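PDB 6P2K: fibronectin type III domain-containing protein from Simiduia agarivorans, which probably cleaves the beta-1,4-glucan backbone of polysaccharides such as xyloglucan, as a family 74 glycoside hydrolase whose catalytic part is built from seven-bladed beta-propellers. Local coordinates for residues 401-406 and 415-420; 447-452 and 510-515; 476-481 and 493-498. All coordinates share one frame; numbering follows the deposited sequence.

In the fold
Interactions 1 and 3 each lie within a beta hairpin, whereas interaction 2 sets two strands of neighbouring propeller sheets side by side. All three are largely buried, but interaction 1 lies about 10 Å from the centre of the chain, interaction 2 about 19 Å and interaction 3 about 26 Å. Chemistry changes with position: a glutamine-threonine network accompanies the backbone bonds of interaction 1, water bridges span interaction 2, and tryptophan packing with a salt bridge marks interaction 3. A zinc ion bound by Asp405 and Asp513 links interactions 1 and 2. Strand 447-456 of interaction 2 and both strands of interaction 3 belong to one sheet.

Interaction 1. Residues 401-406 and 415-420; sequences TYTYDV and QGQADN
Thr403 and Gln415 meet through a hydroxyl-to-amide hydrogen bond, Thr403 OG1 to Gln415 OE1 at 2.9 Å, with the donor almost in line with the carbonyl (C=O...O angle 162°). With CG of Gln415 beside its own backbone N (chi1 -69°) and the chain extended beyond, the amide reaches across to this hydroxyl. The same oxygen takes a second proton from Gln417 NE2 at 3.1 Å, this donor standing above the carbonyl plane instead of on a lone pair. Asn10 satisfies Gln415 NE2. At the other end of the Gln417 amide, Gln417 OE1 accepts from Asn420 ND2 at 3.2 Å, so both ends are engaged and the flip of the amide is defined. Asn420 is itself held by Gln355 and Gly14. Thr401 lies obliquely across Gln417, and its OG1 has a water 2.6 Å away.

The backbone forms an antiparallel hairpin of strands 403-409 and 412-417, interrupted by a classic beta bulge in which Tyr404 and Asp405 both face Gly416. Gly416 is bonded at both ends: Gly416 O accepts from Tyr404 N at 2.7 Å, and Gly416 N donates to Asp405 O. Ala418 N donates to Tyr402 O, and a second water joins Tyr402 N to Ala418 O.

From the bulge itself, the Tyr404 ring reaches Ala418, with Tyr404 OH 3.5 Å from Ala418 CB; the hydroxyl pairs with Asp447. The end of the Asp405 side chain leads away from the partner strand: its OD2 binds the zinc ion shared with Asp513, while Asp405 OD1 accepts from Val406 N at 2.7 Å.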
loop_
_atom_site.group_PDB
_atom_site.type_symbol
_atom_site.label_atom_id
_atom_site.label_comp_id
_atom_site.label_asym_id
_atom_site.label_seq_id
_atom_site.Cartn_x
_atom_site.Cartn_y
_atom_site.Cartn_z
ATOM N N THR B 401 38.360 -10.149 -10.701
ATOM C CA THR B 401 37.500 -9.311 -11.522
ATOM C C THR B 401 38.249 -8.078 -11.998
ATOM O O THR B 401 39.082 -7.522 -11.276
ATOM C CB THR B 401 36.252 -8.870 -10.754
ATOM O OG1 THR B 401 36.638 -8.077 -9.621
ATOM C CG2 THR B 401 35.453 -10.078 -10.285
ATOM N N TYR B 402 37.948 -7.660 -13.225
ATOM C CA TYR B 402 38.310 -6.325 -13.685
ATOM C C TYR B 402 37.291 -5.343 -13.117
ATOM O O TYR B 402 36.134 -5.315 -13.551
ATOM C CB TYR B 402 38.345 -6.265 -15.212
ATOM C CG TYR B 402 39.039 -5.025 -15.749
ATOM C CD1 TYR B 402 38.481 -3.761 -15.573
ATOM C CD2 TYR B 402 40.250 -5.119 -16.427
ATOM C CE1 TYR B 402 39.103 -2.631 -16.048
ATOM C CE2 TYR B 402 40.879 -3.988 -16.914
ATOM C CZ TYR B 402 40.300 -2.747 -16.716
ATOM O OH TYR B 402 40.912 -1.612 -17.187
ATOM N N THR B 403 37.710 -4.537 -12.148
ATOM C CA THR B 403 36.833 -3.558 -11.520
ATOM C C THR B 403 37.257 -2.155 -11.930
ATOM O O THR B 403 38.424 -1.782 -11.763
ATOM C CB THR B 403 36.845 -3.704 -9.998
ATOM O OG1 THR B 403 36.554 -5.064 -9.648
ATOM C CG2 THR B 403 35.793 -2.796 -9.371
ATOM N N TYR B 404 36.304 -1.386 -12.471
ATOM C CA TYR B 404 36.578 -0.045 -12.985
ATOM C C TYR B 404 36.592 1.011 -11.884
ATOM O O TYR B 404 37.432 1.918 -11.901
ATOM C CB TYR B 404 35.518 0.377 -14.005
ATOM C CG TYR B 404 35.417 -0.394 -15.306
ATOM C CD1 TYR B 404 36.291 -0.146 -16.358
ATOM C CD2 TYR B 404 34.395 -1.314 -15.507
ATOM C CE1 TYR B 404 36.173 -0.824 -17.561
ATOM C CE2 TYR B 404 34.266 -1.994 -16.706
ATOM C CZ TYR B 404 35.155 -1.747 -17.727
ATOM O OH TYR B 404 35.022 -2.422 -18.915
ATOM N N ASP B 405 35.639 0.941 -10.955
ATOM C CA ASP B 405 35.322 2.057 -10.071
ATOM C C ASP B 405 34.621 1.498 -8.840
ATOM O O ASP B 405 34.142 0.359 -8.842
ATOM C CB ASP B 405 34.446 3.099 -10.795
ATOM C CG ASP B 405 34.599 4.512 -10.224
ATOM O OD1 ASP B 405 35.124 4.625 -9.094
ATOM O OD2 ASP B 405 34.226 5.505 -10.917
ATOM N N VAL B 406 34.580 2.308 -7.780
ATOM C CA VAL B 406 33.935 1.930 -6.527
ATOM C C VAL B 406 33.241 3.155 -5.951
ATOM O O VAL B 406 33.674 4.291 -6.158
ATOM C CB VAL B 406 34.947 1.341 -5.511
ATOM C CG1 VAL B 406 36.003 2.378 -5.133
ATOM C CG2 VAL B 406 34.241 0.803 -4.268
ATOM N N GLN B 415 30.871 -2.140 -6.597
ATOM C CA GLN B 415 31.967 -2.253 -7.550
ATOM C C GLN B 415 31.384 -2.229 -8.954
ATOM O O GLN B 415 30.499 -3.028 -9.272
ATOM C CB GLN B 415 32.756 -3.550 -7.366
ATOM C CG GLN B 415 33.581 -3.679 -6.112
ATOM C CD GLN B 415 34.402 -4.959 -6.127
ATOM O OE1 GLN B 415 35.122 -5.234 -7.090
ATOM N NE2 GLN B 415 34.283 -5.759 -5.070
ATOM N N GLY B 416 31.871 -1.313 -9.786
ATOM C CA GLY B 416 31.544 -1.351 -11.197
ATOM C C GLY B 416 32.540 -2.222 -11.932
ATOM O O GLY B 416 33.741 -1.942 -11.909
ATOM N N GLN B 417 32.071 -3.282 -12.579
ATOM C CA GLN B 417 32.966 -4.283 -13.138
ATOM C C GLN B 417 32.711 -4.480 -14.625
ATOM O O GLN B 417 31.643 -4.154 -15.151
ATOM C CB GLN B 417 32.807 -5.627 -12.410
ATOM C CG GLN B 417 33.169 -5.570 -10.929
ATOM C CD GLN B 417 33.149 -6.934 -10.269
ATOM O OE1 GLN B 417 32.838 -7.942 -10.907
ATOM N NE2 GLN B 417 33.481 -6.974 -8.985
ATOM N N ALA B 418 33.725 -5.014 -15.297
ATOM C CA ALA B 418 33.538 -5.601 -16.612
ATOM C C ALA B 418 32.999 -7.017 -16.454
ATOM O O ALA B 418 33.251 -7.685 -15.447
ATOM C CB ALA B 418 34.853 -5.615 -17.394
ATOM N N ASP B 419 32.225 -7.454 -17.448
ATOM C CA ASP B 419 31.623 -8.787 -17.489
ATOM C C ASP B 419 30.547 -8.998 -16.424
ATOM O O ASP B 419 29.471 -9.515 -16.736
ATOM C CB ASP B 419 32.696 -9.873 -17.359
ATOM C CG ASP B 419 33.551 -10.003 -18.604
ATOM O OD1 ASP B 419 33.014 -9.814 -19.714
ATOM O OD2 ASP B 419 34.759 -10.298 -18.471
ATOM N N ASN B 420 30.817 -8.621 -15.171
ATOM C CA ASN B 420 29.899 -8.887 -14.068
ATOM C C ASN B 420 29.078 -7.673 -13.647
ATOM O O ASN B 420 28.264 -7.788 -12.725
ATOM C CB ASN B 420 30.669 -9.428 -12.864
ATOM C CG ASN B 420 31.601 -10.563 -13.237
ATOM O OD1 ASN B 420 31.187 -11.547 -13.851
ATOM N ND2 ASN B 420 32.869 -10.427 -12.872
HETATM O O HOH W 1 35.611 -8.702 -7.267
HETATM O O HOH W 2 35.674 -8.872 -14.357
#

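Interaction 2. Residues 447-452 and 510-515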
loop_
_atom_site.group_PDB
_atom_site.type_symbol
_atom_site.label_atom_id
_atom_site.label_comp_id
_atom_site.label_asym_id
_atom_site.label_seq_id
_atom_site.Cartn_x
_atom_site.Cartn_y
_atom_site.Cartn_z
ATOM N N ASP B 447 28.576 -4.277 -17.872
ATOM C CA ASP B 447 29.735 -3.389 -17.912
ATOM C C ASP B 447 29.383 -2.076 -17.228
ATOM O O ASP B 447 28.448 -1.390 -17.648
ATOM C CB ASP B 447 30.188 -3.145 -19.355
ATOM C CG ASP B 447 31.565 -2.516 -19.435
ATOM O OD1 ASP B 447 31.648 -1.269 -19.433
ATOM O OD2 ASP B 447 32.562 -3.269 -19.497
ATOM N N VAL B 448 30.134 -1.727 -16.180
ATOM C CA VAL B 448 29.828 -0.577 -15.324
ATOM C C VAL B 448 31.134 0.184 -15.095
ATOM O O VAL B 448 31.871 -0.085 -14.140
ATOM C CB VAL B 448 29.186 -0.991 -13.996
ATOM C CG1 VAL B 448 28.873 0.236 -13.149
ATOM C CG2 VAL B 448 27.921 -1.803 -14.246
ATOM N N GLN B 449 31.410 1.172 -15.949
ATOM C CA GLN B 449 32.699 1.853 -15.946
ATOM C C GLN B 449 32.790 3.013 -14.958
ATOM O O GLN B 449 33.894 3.516 -14.729
ATOM C CB GLN B 449 33.029 2.354 -17.359
ATOM C CG GLN B 449 33.334 1.224 -18.340
ATOM C CD GLN B 449 33.667 1.704 -19.745
ATOM O OE1 GLN B 449 34.235 2.779 -19.935
ATOM N NE2 GLN B 449 33.317 0.896 -20.740
ATOM N N ALA B 450 31.679 3.443 -14.360
ATOM C CA ALA B 450 31.722 4.568 -13.436
ATOM C C ALA B 450 30.552 4.483 -12.466
ATOM O O ALA B 450 29.428 4.173 -12.867
ATOM C CB ALA B 450 31.688 5.906 -14.189
ATOM N N VAL B 451 30.830 4.762 -11.189
ATOM C CA VAL B 451 29.814 4.840 -10.144
ATOM C C VAL B 451 30.125 6.033 -9.249
ATOM O O VAL B 451 31.273 6.476 -9.150
ATOM C CB VAL B 451 29.732 3.545 -9.299
ATOM C CG1 VAL B 451 29.170 2.394 -10.125
ATOM C CG2 VAL B 451 31.101 3.180 -8.735
ATOM N N ASP B 452 29.087 6.549 -8.588
ATOM C CA ASP B 452 29.223 7.641 -7.628
ATOM C C ASP B 452 27.951 7.699 -6.790
ATOM O O ASP B 452 26.980 6.985 -7.052
ATOM C CB ASP B 452 29.491 8.981 -8.330
ATOM C CG ASP B 452 30.357 9.919 -7.496
ATOM O OD1 ASP B 452 30.455 9.713 -6.264
ATOM O OD2 ASP B 452 30.941 10.866 -8.072
ATOM N N VAL B 510 29.405 5.988 -24.750
ATOM C CA VAL B 510 29.659 5.480 -23.406
ATOM C C VAL B 510 30.026 6.629 -22.480
ATOM O O VAL B 510 30.875 7.463 -22.807
ATOM C CB VAL B 510 30.770 4.413 -23.441
ATOM C CG1 VAL B 510 31.235 4.073 -22.029
ATOM C CG2 VAL B 510 30.287 3.157 -24.157
ATOM N N LEU B 511 29.365 6.686 -21.322
ATOM C CA LEU B 511 29.684 7.680 -20.296
ATOM C C LEU B 511 30.901 7.171 -19.528
ATOM O O LEU B 511 30.797 6.559 -18.462
ATOM C CB LEU B 511 28.497 7.913 -19.368
ATOM C CG LEU B 511 27.109 8.045 -19.994
ATOM C CD1 LEU B 511 26.041 8.229 -18.918
ATOM C CD2 LEU B 511 27.077 9.191 -20.989
ATOM N N ARG B 512 32.087 7.435 -20.088
ATOM C CA ARG B 512 33.293 6.813 -19.546
ATOM C C ARG B 512 33.561 7.245 -18.110
ATOM O O ARG B 512 34.143 6.480 -17.335
ATOM C CB ARG B 512 34.502 7.106 -20.431
ATOM C CG ARG B 512 35.656 6.177 -20.122
ATOM C CD ARG B 512 36.794 6.279 -21.111
ATOM N NE ARG B 512 37.889 5.402 -20.705
ATOM C CZ ARG B 512 39.176 5.660 -20.913
ATOM N NH1 ARG B 512 39.539 6.777 -21.532
ATOM N NH2 ARG B 512 40.101 4.800 -20.495
ATOM N N ASP B 513 33.143 8.448 -17.722
ATOM C CA ASP B 513 33.069 8.763 -16.304
ATOM C C ASP B 513 31.789 9.531 -16.015
ATOM O O ASP B 513 31.233 10.217 -16.877
ATOM C CB ASP B 513 34.287 9.555 -15.799
ATOM C CG ASP B 513 34.448 9.490 -14.268
ATOM O OD1 ASP B 513 34.244 8.409 -13.648
ATOM O OD2 ASP B 513 34.799 10.539 -13.679
ATOM N N VAL B 514 31.323 9.360 -14.784
ATOM C CA VAL B 514 30.167 10.040 -14.221
ATOM C C VAL B 514 30.598 10.521 -12.847
ATOM O O VAL B 514 31.149 9.739 -12.066
ATOM C CB VAL B 514 28.953 9.096 -14.111
ATOM C CG1 VAL B 514 27.829 9.747 -13.325
ATOM C CG2 VAL B 514 28.485 8.643 -15.488
ATOM N N ALA B 515 30.384 11.802 -12.554
ATOM C CA ALA B 515 30.881 12.351 -11.302
ATOM C C ALA B 515 29.894 13.348 -10.719
ATOM O O ALA B 515 29.280 14.135 -11.447
ATOM C CB ALA B 515 32.251 13.017 -11.492
HETATM O O HOH W 3 36.787 3.273 -18.777
HETATM O O HOH W 4 32.893 7.850 -11.062
#
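Ala450 points its methyl at strand 511-515, where Ala450 CB lies 3.5 Å from Val514 N and 3.6 Å from Asp513 OD1. Its apolar neighbour is Val514, whose side chain also points toward the opposing strand and touches Val463, Val524 and Met526.

To one side of this methyl, Gln449 stretches out with its chain extended and crosses Val510 at about a right angle, Gln449 OE1 being 3.9 Å from Val510 CG1. The same oxygen lies 3.7 Å from Arg512 CG. The amide and guanidinium planes stand 83° apart and do not stack; a water lying at the guanidinium edge connects them, donating to Gln449 OE1 and accepting from Arg512 NE at 3.1 Å. Gln449 NE2 is used inside its own strand, meeting the syn side of Asp447 OD1 at 3.0 Å with the carboxylate oxygen in the amide plane. Arg512 NH2 is hydrogen-bonded to Trp616 O, and the guanidinium also makes a cation-pi contact with Trp616.

The two strands run nearly parallel (19° between their directions, axes 5.6 Å apart), yet no direct hydrogen bond joins them. Each is an outermost strand of its own four-stranded antiparallel sheet, which fits the first strands of adjacent blades in a beta-propeller. At one point a water bridges the strands, donating to both Val451 O and Val514 O.

Asp513 CG is anti to the backbone N (chi1 -161°), and its carboxylate reaches the zinc ion shared with Asp405 through OD1, while OD2 accepts from Ile573 N. Further along, Asp452 OD2 comes within 3.6 Å of Ala515 CA and is hydrogen-bonded to Val516 N.

Interaction 3. Residues 476-481 and 493-498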
loop_
_atom_site.group_PDB
_atom_site.type_symbol
_atom_site.label_atom_id
_atom_site.label_comp_id
_atom_site.label_asym_id
_atom_site.label_seq_id
_atom_site.Cartn_x
_atom_site.Cartn_y
_atom_site.Cartn_z
ATOM N N ASN B 476 27.024 1.168 -25.098
ATOM C CA ASN B 476 26.578 2.555 -25.164
ATOM C C ASN B 476 26.557 3.151 -23.761
ATOM O O ASN B 476 26.787 2.463 -22.764
ATOM C CB ASN B 476 25.197 2.665 -25.817
ATOM C CG ASN B 476 24.247 1.582 -25.354
ATOM O OD1 ASN B 476 23.917 1.491 -24.170
ATOM N ND2 ASN B 476 23.806 0.748 -26.287
ATOM N N GLY B 477 26.280 4.453 -23.704
ATOM C CA GLY B 477 26.169 5.151 -22.437
ATOM C C GLY B 477 24.743 5.142 -21.927
ATOM O O GLY B 477 23.807 5.463 -22.663
ATOM N N ARG B 478 24.582 4.757 -20.662
ATOM C CA ARG B 478 23.295 4.782 -19.975
ATOM C C ARG B 478 23.520 5.244 -18.545
ATOM O O ARG B 478 24.430 4.753 -17.869
ATOM C CB ARG B 478 22.622 3.406 -19.949
ATOM C CG ARG B 478 22.362 2.752 -21.283
ATOM C CD ARG B 478 21.729 1.390 -21.034
ATOM N NE ARG B 478 21.444 0.649 -22.257
ATOM C CZ ARG B 478 20.233 0.537 -22.794
ATOM N NH1 ARG B 478 19.192 1.130 -22.223
ATOM N NH2 ARG B 478 20.062 -0.167 -23.905
ATOM N N LEU B 479 22.681 6.164 -18.078
ATOM C CA LEU B 479 22.759 6.671 -16.716
ATOM C C LEU B 479 21.676 6.001 -15.874
ATOM O O LEU B 479 20.482 6.158 -16.154
ATOM C CB LEU B 479 22.600 8.190 -16.699
ATOM C CG LEU B 479 22.690 8.882 -15.340
ATOM C CD1 LEU B 479 24.116 8.828 -14.803
ATOM C CD2 LEU B 479 22.205 10.313 -15.459
ATOM N N TRP B 480 22.092 5.247 -14.859
ATOM C CA TRP B 480 21.178 4.582 -13.943
ATOM C C TRP B 480 21.313 5.177 -12.547
ATOM O O TRP B 480 22.369 5.699 -12.174
ATOM C CB TRP B 480 21.440 3.071 -13.889
ATOM C CG TRP B 480 21.193 2.364 -15.190
ATOM C CD1 TRP B 480 21.988 2.386 -16.301
ATOM C CD2 TRP B 480 20.078 1.521 -15.511
ATOM N NE1 TRP B 480 21.433 1.615 -17.296
ATOM C CE2 TRP B 480 20.262 1.072 -16.835
ATOM C CE3 TRP B 480 18.941 1.104 -14.806
ATOM C CZ2 TRP B 480 19.354 0.227 -17.468
ATOM C CZ3 TRP B 480 18.037 0.265 -15.437
ATOM C CH2 TRP B 480 18.248 -0.163 -16.757
ATOM N N ALA B 481 20.230 5.087 -11.776
ATOM C CA ALA B 481 20.175 5.671 -10.442
ATOM C C ALA B 481 19.470 4.719 -9.490
ATOM O O ALA B 481 18.416 4.170 -9.829
ATOM C CB ALA B 481 19.450 7.021 -10.466
ATOM N N TRP B 493 17.223 -0.175 -9.171
ATOM C CA TRP B 493 17.787 0.655 -10.227
ATOM C C TRP B 493 16.698 1.131 -11.180
ATOM O O TRP B 493 15.779 0.378 -11.511
ATOM C CB TRP B 493 18.835 -0.123 -11.030
ATOM C CG TRP B 493 20.089 -0.426 -10.282
ATOM C CD1 TRP B 493 20.446 -1.622 -9.718
ATOM C CD2 TRP B 493 21.165 0.481 -10.018
ATOM N NE1 TRP B 493 21.677 -1.509 -9.117
ATOM C CE2 TRP B 493 22.140 -0.229 -9.287
ATOM C CE3 TRP B 493 21.399 1.826 -10.328
ATOM C CZ2 TRP B 493 23.325 0.362 -8.858
ATOM C CZ3 TRP B 493 22.579 2.409 -9.904
ATOM C CH2 TRP B 493 23.528 1.679 -9.180
ATOM N N VAL B 494 16.818 2.379 -11.634
ATOM C CA VAL B 494 16.011 2.904 -12.728
ATOM C C VAL B 494 16.935 3.636 -13.691
ATOM O O VAL B 494 17.921 4.252 -13.272
ATOM C CB VAL B 494 14.888 3.841 -12.232
ATOM C CG1 VAL B 494 13.904 3.082 -11.351
ATOM C CG2 VAL B 494 15.464 5.041 -11.491
ATOM N N GLU B 495 16.628 3.556 -14.983
ATOM C CA GLU B 495 17.424 4.227 -16.003
ATOM C C GLU B 495 16.901 5.640 -16.223
ATOM O O GLU B 495 15.708 5.835 -16.478
ATOM C CB GLU B 495 17.395 3.451 -17.320
ATOM C CG GLU B 495 18.273 4.074 -18.400
ATOM C CD GLU B 495 18.090 3.424 -19.753
ATOM O OE1 GLU B 495 16.930 3.236 -20.176
ATOM O OE2 GLU B 495 19.107 3.095 -20.394
ATOM N N LEU B 496 17.800 6.618 -16.148
ATOM C CA LEU B 496 17.418 8.021 -16.269
ATOM C C LEU B 496 17.671 8.612 -17.650
ATOM O O LEU B 496 16.918 9.495 -18.072
ATOM C CB LEU B 496 18.162 8.865 -15.226
ATOM C CG LEU B 496 17.663 8.750 -13.780
ATOM C CD1 LEU B 496 18.473 9.654 -12.857
ATOM C CD2 LEU B 496 16.173 9.082 -13.693
ATOM N N ALA B 497 18.697 8.156 -18.367
ATOM C CA ALA B 497 19.055 8.790 -19.631
ATOM C C ALA B 497 19.965 7.870 -20.431
ATOM O O ALA B 497 20.565 6.935 -19.896
ATOM C CB ALA B 497 19.743 10.141 -19.399
ATOM N N GLY B 498 20.068 8.162 -21.727
ATOM C CA GLY B 498 20.991 7.457 -22.591
ATOM C C GLY B 498 20.394 6.276 -23.328
ATOM O O GLY B 498 19.225 6.305 -23.726
#
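Trp480 lays one face of its indole against Glu495, whose CB stands 3.5 Å from the centroid of the six-membered ring and directly on its normal: a CH-pi contact. Trp493 comes in beside it, with Trp493 CE3 3.8 Å from Trp480 CB, and its indole NH goes to Glu424. On the other face of the hairpin Ala481 CB touches Leu496 CD1 at 3.7 Å, while Leu496 also packs on Ile539 and Leu543 of helix 539-547.

Outward from this centre, Glu495 runs extended (CG anti to N, chi1 -177°) past the indole to a salt bridge in which Arg478 NH1 donates to Glu495 OE2 at 2.7 Å. The carboxylate is met on its syn side, and the guanidinium and carboxylate planes are only 12° apart. Arg478 NH2 also makes a weak bond to Gly319 of a second subunit.

Between the strands, Leu479 O takes a strong bond from Leu496 N (2.7 Å) and a weak one from Ala497 N (3.5 Å). Leu496 and Ala497 thus both face Leu479, a classic beta bulge in the hairpin of the last two strands of a four-stranded propeller sheet.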